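Local structure of Protein/nucleic acid deglycase 2 (Escherichia coli, 1OI4) at residues A[92-102]-A[125-133]. The protein repairs proteins and nucleotides glycated by methylglyoxal or glyoxal, hydrolysing the early Maillard adducts and releasing lactate or glycolate. Numbering follows the deposited sequence.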
loop_
_atom_site.group_PDB
_atom_site.type_symbol
_atom_site.label_atom_id
_atom_site.label_comp_id
_atom_site.label_asym_id
_atom_site.label_seq_id
_atom_site.Cartn_x
_atom_site.Cartn_y
_atom_site.Cartn_z
ATOM N N LEU A 92 13.719 4.090 -0.654
ATOM C CA LEU A 92 12.474 3.350 -0.800
ATOM C C LEU A 92 11.385 4.277 -1.333
ATOM O O LEU A 92 10.739 4.996 -0.570
ATOM C CB LEU A 92 12.043 2.765 0.552
ATOM C CG LEU A 92 13.047 1.835 1.238
ATOM C CD1 LEU A 92 12.577 1.511 2.647
ATOM C CD2 LEU A 92 13.213 0.564 0.415
ATOM N N PRO A 93 11.195 4.304 -2.663
ATOM C CA PRO A 93 10.161 5.163 -3.253
ATOM C C PRO A 93 8.759 4.630 -2.938
ATOM O O PRO A 93 8.597 3.454 -2.593
ATOM C CB PRO A 93 10.497 5.139 -4.744
ATOM C CG PRO A 93 11.177 3.817 -4.928
ATOM C CD PRO A 93 12.044 3.702 -3.706
ATOM N N GLY A 94 7.757 5.500 -3.055
ATOM C CA GLY A 94 6.389 5.116 -2.759
ATOM C C GLY A 94 5.548 4.583 -3.910
ATOM O O GLY A 94 6.016 3.777 -4.714
ATOM N N GLY A 95 4.302 5.040 -3.993
ATOM C CA GLY A 95 3.410 4.548 -5.027
ATOM C C GLY A 95 2.947 3.180 -4.555
ATOM O O GLY A 95 2.852 2.949 -3.353
ATOM N N HIS A 96 2.665 2.266 -5.475
ATOM C CA HIS A 96 2.235 0.931 -5.070
ATOM C C HIS A 96 3.405 -0.052 -5.043
ATOM O O HIS A 96 3.219 -1.246 -4.802
ATOM C CB HIS A 96 1.141 0.415 -6.007
ATOM C CG HIS A 96 -0.115 1.230 -5.969
ATOM N ND1 HIS A 96 -0.814 1.463 -4.805
ATOM C CD2 HIS A 96 -0.799 1.862 -6.951
ATOM C CE1 HIS A 96 -1.875 2.204 -5.071
ATOM N NE2 HIS A 96 -1.890 2.459 -6.366
ATOM N N SER A 97 4.615 0.450 -5.277
ATOM C CA SER A 97 5.794 -0.407 -5.273
ATOM C C SER A 97 6.016 -1.128 -3.938
ATOM O O SER A 97 6.250 -2.335 -3.916
ATOM C CB SER A 97 7.040 0.404 -5.637
ATOM O OG SER A 97 8.201 -0.401 -5.544
ATOM N N PRO A 98 5.956 -0.398 -2.807
ATOM C CA PRO A 98 6.158 -1.046 -1.504
ATOM C C PRO A 98 5.143 -2.158 -1.222
ATOM O O PRO A 98 5.478 -3.180 -0.622
ATOM C CB PRO A 98 6.037 0.117 -0.524
ATOM C CG PRO A 98 6.587 1.265 -1.317
ATOM C CD PRO A 98 5.922 1.066 -2.659
ATOM N N ASP A 99 3.902 -1.961 -1.654
ATOM C CA ASP A 99 2.866 -2.973 -1.446
ATOM C C ASP A 99 3.260 -4.270 -2.153
ATOM O O ASP A 99 3.125 -5.364 -1.604
ATOM C CB ASP A 99 1.528 -2.482 -1.998
ATOM C CG ASP A 99 0.444 -3.544 -1.930
ATOM O OD1 ASP A 99 -0.139 -3.863 -2.989
ATOM O OD2 ASP A 99 0.171 -4.056 -0.824
ATOM N N TYR A 100 3.761 -4.135 -3.374
ATOM C CA TYR A 100 4.166 -5.295 -4.155
ATOM C C TYR A 100 5.389 -5.986 -3.573
ATOM O O TYR A 100 5.482 -7.208 -3.593
ATOM C CB TYR A 100 4.453 -4.874 -5.601
ATOM C CG TYR A 100 3.223 -4.422 -6.358
ATOM C CD1 TYR A 100 3.331 -3.609 -7.491
ATOM C CD2 TYR A 100 1.948 -4.814 -5.946
ATOM C CE1 TYR A 100 2.194 -3.194 -8.190
ATOM C CE2 TYR A 100 0.809 -4.409 -6.637
ATOM C CZ TYR A 100 0.935 -3.600 -7.754
ATOM O OH TYR A 100 -0.205 -3.197 -8.415
ATOM N N LEU A 101 6.313 -5.206 -3.031
ATOM C CA LEU A 101 7.539 -5.764 -2.486
ATOM C C LEU A 101 7.462 -6.289 -1.050
ATOM O O LEU A 101 8.154 -7.247 -0.710
ATOM C CB LEU A 101 8.662 -4.724 -2.596
ATOM C CG LEU A 101 9.018 -4.261 -4.018
ATOM C CD1 LEU A 101 10.052 -3.146 -3.962
ATOM C CD2 LEU A 101 9.560 -5.431 -4.825
ATOM N N ARG A 102 6.620 -5.679 -0.214
ATOM C CA ARG A 102 6.515 -6.089 1.185
ATOM C C ARG A 102 5.892 -7.465 1.409
ATOM O O ARG A 102 5.835 -7.945 2.539
ATOM C CB ARG A 102 5.762 -5.023 1.997
ATOM C CG ARG A 102 4.310 -4.823 1.593
ATOM C CD ARG A 102 3.719 -3.572 2.247
ATOM N NE ARG A 102 3.884 -3.583 3.697
ATOM C CZ ARG A 102 2.940 -3.231 4.567
ATOM N NH1 ARG A 102 1.746 -2.836 4.143
ATOM N NH2 ARG A 102 3.185 -3.288 5.871
ATOM N N CYS A 125 6.473 8.705 1.122
ATOM C CA CYS A 125 5.102 8.332 0.774
ATOM C C CYS A 125 4.734 6.951 1.335
ATOM O O CYS A 125 4.624 6.782 2.550
ATOM C CB CYS A 125 4.948 8.357 -0.751
ATOM S SG CYS A 125 3.290 8.784 -1.343
ATOM N N HIS A 126 4.530 5.969 0.462
ATOM C CA HIS A 126 4.209 4.617 0.917
ATOM C C HIS A 126 5.490 3.852 1.271
ATOM O O HIS A 126 5.434 2.780 1.872
ATOM C CB HIS A 126 3.451 3.834 -0.163
ATOM C CG HIS A 126 2.012 4.227 -0.305
ATOM N ND1 HIS A 126 1.613 5.393 -0.923
ATOM C CD2 HIS A 126 0.876 3.606 0.093
ATOM C CE1 HIS A 126 0.294 5.474 -0.899
ATOM N NE2 HIS A 126 -0.179 4.402 -0.288
ATOM N N GLY A 127 6.640 4.405 0.888
ATOM C CA GLY A 127 7.913 3.754 1.166
ATOM C C GLY A 127 8.044 3.148 2.554
ATOM O O GLY A 127 8.565 2.038 2.702
ATOM N N PRO A 128 7.592 3.856 3.600
ATOM C CA PRO A 128 7.680 3.341 4.968
ATOM C C PRO A 128 7.021 1.976 5.185
ATOM O O PRO A 128 7.319 1.295 6.163
ATOM C CB PRO A 128 7.021 4.445 5.785
ATOM C CG PRO A 128 7.474 5.689 5.044
ATOM C CD PRO A 128 7.213 5.282 3.600
ATOM N N GLN A 129 6.128 1.576 4.288
ATOM C CA GLN A 129 5.464 0.281 4.436
ATOM C C GLN A 129 6.481 -0.853 4.579
ATOM O O GLN A 129 6.240 -1.820 5.304
ATOM C CB GLN A 129 4.530 0.014 3.250
ATOM C CG GLN A 129 3.310 0.952 3.209
ATOM C CD GLN A 129 2.335 0.610 2.092
ATOM O OE1 GLN A 129 2.706 0.584 0.922
ATOM N NE2 GLN A 129 1.079 0.349 2.452
ATOM N N LEU A 130 7.618 -0.734 3.895
ATOM C CA LEU A 130 8.643 -1.765 3.982
ATOM C C LEU A 130 9.303 -1.736 5.360
ATOM O O LEU A 130 9.694 -2.776 5.890
ATOM C CB LEU A 130 9.672 -1.593 2.855
ATOM C CG LEU A 130 9.210 -2.257 1.544
ATOM C CD1 LEU A 130 10.027 -1.794 0.351
ATOM C CD2 LEU A 130 9.318 -3.764 1.703
ATOM N N LEU A 131 9.399 -0.544 5.944
ATOM C CA LEU A 131 9.976 -0.379 7.274
ATOM C C LEU A 131 9.025 -1.014 8.286
ATOM O O LEU A 131 9.457 -1.610 9.270
ATOM C CB LEU A 131 10.168 1.106 7.592
ATOM C CG LEU A 131 11.184 1.860 6.729
ATOM C CD1 LEU A 131 11.185 3.335 7.102
ATOM C CD2 LEU A 131 12.568 1.264 6.929
ATOM N N ILE A 132 7.725 -0.880 8.040
ATOM C CA ILE A 132 6.728 -1.488 8.916
ATOM C C ILE A 132 6.897 -3.004 8.853
ATOM O O ILE A 132 7.006 -3.669 9.880
ATOM C CB ILE A 132 5.286 -1.145 8.474
ATOM C CG1 ILE A 132 4.959 0.308 8.823
ATOM C CG2 ILE A 132 4.290 -2.091 9.142
ATOM C CD1 ILE A 132 3.575 0.748 8.364
ATOM N N SER A 133 6.934 -3.540 7.636
ATOM C CA SER A 133 7.073 -4.977 7.438
ATOM C C SER A 133 8.352 -5.538 8.064
ATOM O O SER A 133 8.365 -6.669 8.566
ATOM C CB SER A 133 7.034 -5.305 5.944
ATOM O OG SER A 133 5.777 -4.958 5.384
HETATM O O HOH W 1 2.443 0.731 -1.688
HETATM O O HOH W 2 4.575 -7.185 4.880
#
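R102 grips S133 side-on through two nitrogens. R102 NE donates to S133 OG at 2.9 Å. R102 NH2 donates to the same S133 OG at 3.1 Å. Both bonds are bent but lie near the guanidinium plane. A bend at chi3 (-54°) turns the guanidinium back across Q129, whose CB lies over one face. NH1 of R102 forms a salt bridge with D151 of the second subunit. One water links S133 OG to the R102 carbonyl.

A second water is held at three points. It donates to G95 O and to Q129 OE1 (2.6 Å) and accepts from D99 N, tying the turn to both helices. H126 sets its CB 3.4 Å from G95 O. H126 NE2 hydrogen-bonds OD2 of D99 of the second subunit.

Apolar packing centres on L130: its CD1 meets L92 CD2 at 4.0 Å, and its CD2 lies 3.7 Å from R102 CA. The P98 ring rests on the H126-G127 backbone, with CG 3.8 Å from G127 CA. Neither G94 nor G127 has room for a side chain. G127 CA makes a CA-H...O contact with L92 O at 3.5 Å. C125, the nucleophile by similarity, probably sits at the nucleophile elbow, as in other DJ-1/PfpI proteins.

Helices 97-101 and 128-133 run 28° apart, following the adjacent parallel strands 89-92 and 121-124. Helix 105-116 packs against L101, L131 and S133.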